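Local coordinates for protein alpha-fucosidase GH29 (Fusarium graminearum, PDB 4PSR) that probably hydrolyses alpha-L-fucosyl linkages, such as the alpha-1,6-linked core fucose of glycoproteins, as a glycoside hydrolase family 29 alpha-L-fucosidase, at residues Glu125-Asn138 with Leu206-Val218. Residues are numbered along the deposited sequence; the frame is centred on the assembly and turned at random. Where two conformers were deposited one is given.
Sequences EHHDGFSMWDSKVN and LWFDKHREMLDHV. With FUL (beta-L-fucopyranose), chain M.
Trp133, Ser135 and Val137 lie against helix 200-218, the CA atoms of Val137 and Lys210 being 6.8 Å apart, where the loop leaving strand 119-125 of the parallel eight-stranded TIM barrel runs beside this outer helix. Glu213 reaches into the loop with CG anti to its own backbone N (chi1 -172°) and the chain extended, and four bonds grip its carboxylate. OE1 takes the indole NE1 of Trp133 at 2.8 Å, on its anti side and somewhat out of plane, and Ser135 OG at 2.6 Å on its syn lone pair; OE2 receives the consecutive amides of Lys136 and Val137, the former from above the carboxylate plane. Donors at both oxygens should fix the rotation of the carboxylate. Met214 CB lies over the centre of one face of the Trp133 ring, in a CH-pi contact 3.8 Å from the centroid of the six-membered ring, and Ser131 CB lies over the opposite face, nearer the rim. Toward the N-terminal end of the helix segment, Val137 CG2 packs on Leu206 CD1. One turn before Glu213, Lys210 extends to the start of the loop, where its NZ forms a buried salt bridge with Glu125 OE2, 2.6 Å away, on the syn lone pair of that oxygen. The same NZ donates to a water that bonds Gly129 O. Ser131 OG donates a hydrogen bond to Glu125 OE1 from above the carboxylate plane, giving the second oxygen a partner as well. Just beyond Glu125, His126 NE2 and His127 NE2 hydrogen-bond O4 and O2 of the bound fucose, whose other hydrogen-bond partners include Asp226 and Lys272. Across the loop, Asn138 ND2 donates to both Gly129 O and Ser131 OG, each near its amide plane, the latter at 2.8 Å.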
ATOM      1  N   GLU A 125      -1.406  14.711  -9.371  1.00 10.36           N
ATOM      2  CA  GLU A 125      -0.498  15.016 -10.489  1.00  9.46           C
ATOM      3  C   GLU A 125       0.321  13.753 -10.717  1.00  9.94           C
ATOM      4  O   GLU A 125       0.975  13.284  -9.779  1.00 10.90           O
ATOM      5  CB  GLU A 125       0.409  16.193 -10.188  1.00 10.07           C
ATOM      6  CG  GLU A 125       1.355  16.463 -11.365  1.00 11.12           C
ATOM      7  CD  GLU A 125       2.115  17.755 -11.301  1.00 12.59           C
ATOM      8  OE1 GLU A 125       1.811  18.613 -10.474  1.00 11.37           O
ATOM      9  OE2 GLU A 125       3.079  17.887 -12.112  1.00 11.83           O
ATOM     10  N   HIS A 126       0.272  13.223 -11.933  1.00  9.52           N
ATOM     11  CA  HIS A 126       1.085  12.060 -12.278  1.00 10.05           C
ATOM     12  C   HIS A 126       2.460  12.546 -12.793  1.00  9.64           C
ATOM     13  O   HIS A 126       2.950  13.545 -12.312  1.00 10.94           O
ATOM     14  CB  HIS A 126       0.307  11.156 -13.244  1.00 10.58           C
ATOM     15  CG  HIS A 126       0.824   9.765 -13.296  1.00  9.20           C
ATOM     16  ND1 HIS A 126       1.613   9.321 -14.335  1.00 11.60           N
ATOM     17  CD2 HIS A 126       0.754   8.749 -12.409  1.00 10.25           C
ATOM     18  CE1 HIS A 126       1.963   8.065 -14.106  1.00 13.23           C
ATOM     19  NE2 HIS A 126       1.463   7.698 -12.937  1.00 11.94           N
ATOM     20  N   HIS A 127       3.087  11.822 -13.731  1.00 10.48           N
ATOM     21  CA  HIS A 127       4.395  12.203 -14.275  1.00 10.16           C
ATOM     22  C   HIS A 127       4.289  13.218 -15.428  1.00 10.33           C
ATOM     23  O   HIS A 127       5.326  13.723 -15.868  1.00 10.74           O
ATOM     24  CB  HIS A 127       5.140  10.991 -14.885  1.00 10.41           C
ATOM     25  CG  HIS A 127       5.377   9.810 -13.981  1.00  9.20           C
ATOM     26  ND1 HIS A 127       5.786   9.892 -12.659  1.00 10.67           N
ATOM     27  CD2 HIS A 127       5.330   8.487 -14.280  1.00 10.69           C
ATOM     28  CE1 HIS A 127       5.977   8.663 -12.198  1.00 10.32           C
ATOM     29  NE2 HIS A 127       5.690   7.794 -13.148  1.00 11.72           N
ATOM     30  N   ASP A 128       3.070  13.502 -15.896  1.00 11.20           N
ATOM     31  CA  ASP A 128       2.821  14.208 -17.147  1.00 10.34           C
ATOM     32  C   ASP A 128       2.710  15.723 -17.024  1.00 10.11           C
ATOM     33  O   ASP A 128       2.326  16.389 -17.988  1.00 11.77           O
ATOM     34  CB  ASP A 128       1.556  13.681 -17.804  1.00 11.99           C
ATOM     35  CG  ASP A 128       0.287  14.030 -17.026  1.00 12.73           C
ATOM     36  OD1 ASP A 128       0.376  14.266 -15.795  1.00 12.26           O
ATOM     37  OD2 ASP A 128      -0.799  14.061 -17.654  1.00 12.22           O
ATOM     38  N   GLY A 129       3.025  16.274 -15.860  1.00  9.57           N
ATOM     39  CA  GLY A 129       3.113  17.715 -15.700  1.00 10.89           C
ATOM     40  C   GLY A 129       1.824  18.509 -15.510  1.00 11.26           C
ATOM     41  O   GLY A 129       1.861  19.761 -15.496  1.00 11.32           O
ATOM     42  N   PHE A 130       0.705  17.802 -15.387  1.00 11.30           N
ATOM     43  CA  PHE A 130      -0.641  18.412 -15.311  1.00 10.59           C
ATOM     44  C   PHE A 130      -1.110  18.317 -13.859  1.00  9.39           C
ATOM     45  O   PHE A 130      -1.370  17.219 -13.355  1.00 11.26           O
ATOM     46  CB  PHE A 130      -1.561  17.624 -16.254  1.00 12.64           C
ATOM     47  CG  PHE A 130      -2.954  18.217 -16.450  1.00 10.87           C
ATOM     48  CD1 PHE A 130      -3.107  19.492 -16.986  1.00 10.92           C
ATOM     49  CD2 PHE A 130      -4.103  17.487 -16.166  1.00 11.01           C
ATOM     50  CE1 PHE A 130      -4.378  20.040 -17.208  1.00 11.25           C
ATOM     51  CE2 PHE A 130      -5.370  18.030 -16.413  1.00 10.90           C
ATOM     52  CZ  PHE A 130      -5.504  19.292 -16.935  1.00 11.66           C
ATOM     53  N   SER A 131      -1.178  19.468 -13.191  1.00 10.88           N
ATOM     54  CA  SER A 131      -1.629  19.531 -11.795  1.00 11.07           C
ATOM     55  C   SER A 131      -3.142  19.618 -11.785  1.00 11.78           C
ATOM     56  O   SER A 131      -3.662  20.511 -12.413  1.00 12.99           O
ATOM     57  CB  SER A 131      -1.081  20.765 -11.097  1.00 11.89           C
ATOM     58  OG  SER A 131       0.341  20.805 -11.131  1.00 12.00           O
ATOM     59  N   MET A 132      -3.858  18.737 -11.086  1.00 10.79           N
ATOM     60  CA  MET A 132      -5.317  18.694 -11.223  1.00  9.82           C
ATOM     61  C   MET A 132      -6.078  19.488 -10.160  1.00 10.11           C
ATOM     62  O   MET A 132      -7.314  19.327 -10.030  1.00 10.90           O
ATOM     63  CB  MET A 132      -5.796  17.267 -11.382  1.00 12.57           C
ATOM     64  CG  MET A 132      -5.502  16.802 -12.819  1.00 12.70           C
ATOM     65  SD  MET A 132      -6.079  15.128 -13.175  1.00 13.26           S
ATOM     66  CE  MET A 132      -4.750  14.166 -12.409  1.00 11.41           C
ATOM     67  N   TRP A 133      -5.390  20.388  -9.472  1.00 12.56           N
ATOM     68  CA  TRP A 133      -6.035  21.394  -8.605  1.00 11.87           C
ATOM     69  C   TRP A 133      -5.896  22.778  -9.278  1.00 13.51           C
ATOM     70  O   TRP A 133      -5.218  22.930 -10.302  1.00 13.24           O
ATOM     71  CB  TRP A 133      -5.451  21.388  -7.184  1.00 11.70           C
ATOM     72  CG  TRP A 133      -4.004  21.756  -7.121  1.00 11.38           C
ATOM     73  CD1 TRP A 133      -3.496  22.987  -6.817  1.00 12.29           C
ATOM     74  CD2 TRP A 133      -2.866  20.901  -7.365  1.00 10.31           C
ATOM     75  NE1 TRP A 133      -2.127  22.956  -6.868  1.00 12.34           N
ATOM     76  CE2 TRP A 133      -1.715  21.697  -7.223  1.00 11.43           C
ATOM     77  CE3 TRP A 133      -2.715  19.549  -7.732  1.00 11.30           C
ATOM     78  CZ2 TRP A 133      -0.426  21.190  -7.390  1.00 13.49           C
ATOM     79  CZ3 TRP A 133      -1.432  19.047  -7.925  1.00 10.46           C
ATOM     80  CH2 TRP A 133      -0.302  19.868  -7.742  1.00 11.65           C
ATOM     81  N   ASP A 134      -6.555  23.785  -8.713  1.00 13.38           N
ATOM     82  CA  ASP A 134      -6.450  25.160  -9.187  1.00 13.49           C
ATOM     83  C   ASP A 134      -5.096  25.686  -8.763  1.00 14.35           C
ATOM     84  O   ASP A 134      -4.928  26.117  -7.622  1.00 16.94           O
ATOM     85  CB  ASP A 134      -7.557  25.998  -8.540  1.00 14.41           C
ATOM     86  CG  ASP A 134      -7.697  27.352  -9.175  1.00 21.82           C
ATOM     87  OD1 ASP A 134      -6.826  27.722  -9.980  1.00 21.31           O
ATOM     88  OD2 ASP A 134      -8.692  28.037  -8.871  1.00 26.79           O
ATOM     89  N   SER A 135      -4.117  25.637  -9.658  1.00 13.15           N
ATOM     90  CA  SER A 135      -2.720  25.915  -9.321  1.00 13.48           C
ATOM     91  C   SER A 135      -2.247  27.257  -9.866  1.00 13.06           C
ATOM     92  O   SER A 135      -2.447  27.561 -11.055  1.00 14.81           O
ATOM     93  CB  SER A 135      -1.836  24.799  -9.876  1.00 13.58           C
ATOM     94  OG  SER A 135      -0.466  25.072  -9.684  1.00 13.68           O
ATOM     95  N   LYS A 136      -1.659  28.065  -8.992  1.00 12.77           N
ATOM     96  CA  LYS A 136      -0.975  29.297  -9.401  1.00 14.47           C
ATOM     97  C   LYS A 136       0.429  28.976  -9.894  1.00 15.34           C
ATOM     98  O   LYS A 136       0.918  29.607 -10.824  1.00 18.11           O
ATOM     99  CB  LYS A 136      -0.938  30.319  -8.263  1.00 17.41           C
ATOM    100  CG  LYS A 136      -2.343  30.739  -7.823  1.00 25.33           C
ATOM    101  CD  LYS A 136      -2.360  31.634  -6.594  1.00 70.48           C
ATOM    102  CE  LYS A 136      -3.786  31.798  -6.062  1.00 54.36           C
ATOM    103  NZ  LYS A 136      -4.429  30.491  -5.722  1.00 70.64           N
ATOM    104  N   VAL A 137       1.081  27.980  -9.293  1.00 13.75           N
ATOM    105  CA  VAL A 137       2.464  27.701  -9.687  1.00 13.61           C
ATOM    106  C   VAL A 137       2.565  26.909 -10.983  1.00 14.48           C
ATOM    107  O   VAL A 137       3.625  26.913 -11.627  1.00 14.21           O
ATOM    108  CB  VAL A 137       3.301  26.987  -8.573  1.00 16.99           C
ATOM    109  CG1 VAL A 137       3.323  27.822  -7.283  1.00 18.92           C
ATOM    110  CG2 VAL A 137       2.814  25.605  -8.287  1.00 16.74           C
ATOM    111  N   ASN A 138       1.474  26.253 -11.394  1.00 13.42           N
ATOM    112  CA  ASN A 138       1.463  25.494 -12.643  1.00 12.56           C
ATOM    113  C   ASN A 138       0.183  25.774 -13.422  1.00 11.20           C
ATOM    114  O   ASN A 138      -0.895  25.309 -13.050  1.00 12.45           O
ATOM    115  CB  ASN A 138       1.608  23.988 -12.376  1.00 13.75           C
ATOM    116  CG  ASN A 138       1.599  23.182 -13.647  1.00 11.38           C
ATOM    117  OD1 ASN A 138       1.819  23.729 -14.743  1.00 12.87           O
ATOM    118  ND2 ASN A 138       1.367  21.890 -13.532  1.00 11.23           N
ATOM    119  N   LEU A 206       9.888  23.841  -8.171  1.00 13.21           N
ATOM    120  CA  LEU A 206       8.521  23.564  -8.591  1.00 11.97           C
ATOM    121  C   LEU A 206       8.020  22.274  -7.951  1.00 11.17           C
ATOM    122  O   LEU A 206       6.822  22.187  -7.595  1.00 11.78           O
ATOM    123  CB  LEU A 206       8.433  23.523 -10.123  1.00 13.48           C
ATOM    124  CG  LEU A 206       7.048  23.275 -10.711  1.00 11.79           C
ATOM    125  CD1 LEU A 206       6.086  24.406 -10.341  1.00 15.06           C
ATOM    126  CD2 LEU A 206       7.123  23.145 -12.226  1.00 14.64           C
ATOM    127  N   TRP A 207       8.884  21.284  -7.750  1.00 11.52           N
ATOM    128  CA  TRP A 207       8.463  20.035  -7.092  1.00 11.03           C
ATOM    129  C   TRP A 207       7.910  20.340  -5.713  1.00 10.95           C
ATOM    130  O   TRP A 207       6.830  19.866  -5.321  1.00 11.63           O
ATOM    131  CB  TRP A 207       9.652  19.070  -7.002  1.00 12.72           C
ATOM    132  CG  TRP A 207       9.333  17.776  -6.286  1.00 10.86           C
ATOM    133  CD1 TRP A 207       8.866  16.619  -6.843  1.00 13.05           C
ATOM    134  CD2 TRP A 207       9.479  17.527  -4.885  1.00 10.49           C
ATOM    135  NE1 TRP A 207       8.686  15.664  -5.851  1.00 10.00           N
ATOM    136  CE2 TRP A 207       9.036  16.195  -4.644  1.00 10.10           C
ATOM    137  CE3 TRP A 207       9.915  18.300  -3.805  1.00 10.73           C
ATOM    138  CZ2 TRP A 207       9.068  15.617  -3.369  1.00 11.49           C
ATOM    139  CZ3 TRP A 207       9.929  17.733  -2.541  1.00 11.66           C
ATOM    140  CH2 TRP A 207       9.499  16.394  -2.331  1.00 11.19           C
ATOM    141  N   PHE A 208       8.655  21.149  -4.966  1.00 11.32           N
ATOM    142  CA  PHE A 208       8.246  21.591  -3.646  1.00 11.58           C
ATOM    143  C   PHE A 208       7.014  22.500  -3.691  1.00 12.44           C
ATOM    144  O   PHE A 208       6.052  22.293  -2.930  1.00 11.49           O
ATOM    145  CB  PHE A 208       9.379  22.320  -2.905  1.00 12.03           C
ATOM    146  CG  PHE A 208       8.921  22.990  -1.650  1.00 13.55           C
ATOM    147  CD1 PHE A 208       8.859  22.292  -0.460  1.00 14.78           C
ATOM    148  CD2 PHE A 208       8.512  24.306  -1.652  1.00 17.90           C
ATOM    149  CE1 PHE A 208       8.401  22.899   0.706  1.00 14.29           C
ATOM    150  CE2 PHE A 208       8.059  24.900  -0.496  1.00 17.68           C
ATOM    151  CZ  PHE A 208       8.007  24.187   0.685  1.00 14.24           C
ATOM    152  N   ASP A 209       7.019  23.473  -4.599  1.00 12.79           N
ATOM    153  CA  ASP A 209       5.923  24.444  -4.655  1.00 13.77           C
ATOM    154  C   ASP A 209       4.598  23.742  -4.987  1.00 11.78           C
ATOM    155  O   ASP A 209       3.541  24.118  -4.485  1.00 13.69           O
ATOM    156  CB  ASP A 209       6.187  25.536  -5.687  1.00 13.10           C
ATOM    157  CG  ASP A 209       7.285  26.508  -5.265  1.00 16.86           C
ATOM    158  OD1 ASP A 209       7.631  26.549  -4.077  1.00 18.50           O
ATOM    159  OD2 ASP A 209       7.752  27.254  -6.146  1.00 19.58           O
ATOM    160  N   LYS A 210       4.640  22.727  -5.852  1.00 11.19           N
ATOM    161  CA  LYS A 210       3.446  21.945  -6.168  1.00 10.16           C
ATOM    162  C   LYS A 210       2.910  21.243  -4.916  1.00 11.04           C
ATOM    163  O   LYS A 210       1.694  21.293  -4.604  1.00 10.87           O
ATOM    164  CB  LYS A 210       3.745  20.940  -7.278  1.00  9.38           C
ATOM    165  CG  LYS A 210       3.792  21.542  -8.666  1.00 11.84           C
ATOM    166  CD  LYS A 210       4.382  20.559  -9.680  1.00 11.37           C
ATOM    167  CE  LYS A 210       4.195  21.033 -11.110  1.00 11.64           C
ATOM    168  NZ  LYS A 210       4.662  19.969 -12.042  1.00 12.78           N
ATOM    169  N   HIS A 211       3.784  20.540  -4.191  1.00 11.39           N
ATOM    170  CA  HIS A 211       3.371  19.921  -2.934  1.00 11.48           C
ATOM    171  C   HIS A 211       2.781  20.921  -1.946  1.00 11.20           C
ATOM    172  O   HIS A 211       1.727  20.679  -1.367  1.00 10.90           O
ATOM    173  CB  HIS A 211       4.551  19.273  -2.218  1.00 10.96           C
ATOM    174  CG  HIS A 211       4.817  17.850  -2.564  1.00  9.72           C
ATOM    175  ND1 HIS A 211       3.810  16.914  -2.677  1.00 10.09           N
ATOM    176  CD2 HIS A 211       5.983  17.184  -2.739  1.00 11.20           C
ATOM    177  CE1 HIS A 211       4.348  15.729  -2.899  1.00 10.69           C
ATOM    178  NE2 HIS A 211       5.668  15.862  -2.940  1.00 11.73           N
ATOM    179  N   ARG A 212       3.470  22.035  -1.746  0.53 10.85           N
ATOM    180  CA  ARG A 212       3.056  23.043  -0.778  0.53 13.02           C
ATOM    181  C   ARG A 212       1.670  23.609  -1.100  0.53 12.23           C
ATOM    182  O   ARG A 212       0.808  23.732  -0.222  0.53 11.96           O
ATOM    183  CB  ARG A 212       4.088  24.174  -0.727  0.53 14.17           C
ATOM    184  CG  ARG A 212       3.586  25.420  -0.009  0.53  9.92           C
ATOM    185  CD  ARG A 212       4.704  26.357   0.406  0.53 19.13           C
ATOM    186  NE  ARG A 212       5.450  26.808  -0.757  0.53 24.07           N
ATOM    187  CZ  ARG A 212       6.397  27.735  -0.738  0.53 26.09           C
ATOM    188  NH1 ARG A 212       7.012  28.058  -1.864  0.53 21.72           N
ATOM    189  NH2 ARG A 212       6.736  28.326   0.398  0.53 24.50           N
ATOM    190  N   GLU A 213       1.467  23.952  -2.361  1.00 11.24           N
ATOM    191  CA  GLU A 213       0.216  24.562  -2.819  1.00 11.01           C
ATOM    192  C   GLU A 213      -0.905  23.539  -2.676  1.00 10.99           C
ATOM    193  O   GLU A 213      -1.989  23.837  -2.151  1.00 12.20           O
ATOM    194  CB  GLU A 213       0.349  25.017  -4.265  1.00 13.64           C
ATOM    195  CG  GLU A 213      -0.830  25.837  -4.797  1.00 14.88           C
ATOM    196  CD  GLU A 213      -0.594  26.194  -6.236  1.00 15.73           C
ATOM    197  OE1 GLU A 213      -0.514  25.243  -7.046  1.00 15.06           O
ATOM    198  OE2 GLU A 213      -0.356  27.393  -6.569  1.00 19.42           O
ATOM    199  N   MET A 214      -0.663  22.306  -3.129  1.00 11.19           N
ATOM    200  CA  MET A 214      -1.683  21.270  -3.056  1.00 10.59           C
ATOM    201  C   MET A 214      -2.045  20.993  -1.605  1.00 10.30           C
ATOM    202  O   MET A 214      -3.226  20.864  -1.254  1.00 11.29           O
ATOM    203  CB  MET A 214      -1.199  19.975  -3.760  1.00 11.27           C
ATOM    204  CG  MET A 214      -2.138  18.749  -3.586  1.00 12.47           C
ATOM    205  SD  MET A 214      -1.950  17.902  -2.003  1.00 11.63           S
ATOM    206  CE  MET A 214      -0.303  17.211  -2.205  1.00 11.20           C
ATOM    207  N   LEU A 215      -1.062  20.908  -0.721  1.00 10.91           N
ATOM    208  CA  LEU A 215      -1.379  20.420   0.621  1.00 10.54           C
ATOM    209  C   LEU A 215      -2.050  21.508   1.473  1.00 10.42           C
ATOM    210  O   LEU A 215      -2.889  21.189   2.324  1.00 11.90           O
ATOM    211  CB  LEU A 215      -0.159  19.783   1.286  1.00 11.15           C
ATOM    212  CG  LEU A 215       0.985  20.656   1.821  1.00 11.57           C
ATOM    213  CD1 LEU A 215       0.667  21.179   3.229  1.00 11.93           C
ATOM    214  CD2 LEU A 215       2.316  19.902   1.819  1.00 12.11           C
ATOM    215  N   ASP A 216      -1.720  22.771   1.218  1.00 11.53           N
ATOM    216  CA  ASP A 216      -2.441  23.862   1.858  1.00 14.06           C
ATOM    217  C   ASP A 216      -3.871  23.973   1.312  1.00 15.26           C
ATOM    218  O   ASP A 216      -4.783  24.402   2.027  1.00 15.40           O
ATOM    219  CB  ASP A 216      -1.702  25.199   1.677  1.00 14.26           C
ATOM    220  CG  ASP A 216      -0.456  25.345   2.562  1.00 13.83           C
ATOM    221  OD1 ASP A 216      -0.363  24.717   3.644  1.00 16.51           O
ATOM    222  OD2 ASP A 216       0.408  26.149   2.173  1.00 16.45           O
ATOM    223  N   HIS A 217      -4.076  23.549   0.068  1.00 12.19           N
ATOM    224  CA  HIS A 217      -5.382  23.651  -0.610  1.00 11.48           C
ATOM    225  C   HIS A 217      -6.385  22.613  -0.124  1.00 11.45           C
ATOM    226  O   HIS A 217      -7.564  22.916   0.024  1.00 14.02           O
ATOM    227  CB  HIS A 217      -5.141  23.479  -2.121  1.00 12.62           C
ATOM    228  CG  HIS A 217      -6.311  23.791  -3.004  1.00 12.42           C
ATOM    229  ND1 HIS A 217      -6.964  25.007  -2.990  1.00 18.66           N
ATOM    230  CD2 HIS A 217      -6.846  23.088  -4.030  1.00 13.10           C
ATOM    231  CE1 HIS A 217      -7.887  25.014  -3.938  1.00 18.96           C
ATOM    232  NE2 HIS A 217      -7.841  23.859  -4.581  1.00 12.99           N
ATOM    233  N   VAL A 218      -5.936  21.392   0.139  1.00 10.59           N
ATOM    234  CA  VAL A 218      -6.852  20.306   0.500  1.00 10.96           C
ATOM    235  C   VAL A 218      -6.541  19.588   1.813  1.00 13.73           C
ATOM    236  O   VAL A 218      -7.306  18.723   2.238  1.00 12.82           O
ATOM    237  CB  VAL A 218      -7.062  19.264  -0.651  1.00 11.93           C
ATOM    238  CG1 VAL A 218      -7.566  19.953  -1.880  1.00 11.60           C
ATOM    239  CG2 VAL A 218      -5.784  18.441  -0.937  1.00 14.10           C
TER
HETATM  240  C1  FUL M 622       4.667   3.780 -10.876  1.00 13.49           C
HETATM  241  C2  FUL M 622       4.241   4.756 -11.954  1.00 16.14           C
HETATM  242  O2  FUL M 622       5.258   4.946 -12.951  1.00 13.61           O
HETATM  243  C3  FUL M 622       2.995   4.175 -12.570  1.00 13.34           C
HETATM  244  O3  FUL M 622       2.587   4.999 -13.639  1.00 12.57           O
HETATM  245  C4  FUL M 622       1.948   4.105 -11.488  1.00 13.81           C
HETATM  246  O4  FUL M 622       1.623   5.424 -11.060  1.00 13.00           O
HETATM  247  C5  FUL M 622       2.474   3.268 -10.330  1.00 14.89           C
HETATM  248  C6  FUL M 622       1.515   3.209  -9.160  1.00 15.82           C
HETATM  249  O5  FUL M 622       3.721   3.749  -9.834  1.00 13.26           O
HETATM  250  O1  FUL M 622       5.877   4.229 -10.323  1.00 15.10           O
HETATM  251  O   HOH W   1       4.416  20.833 -14.728  1.00 12.28           O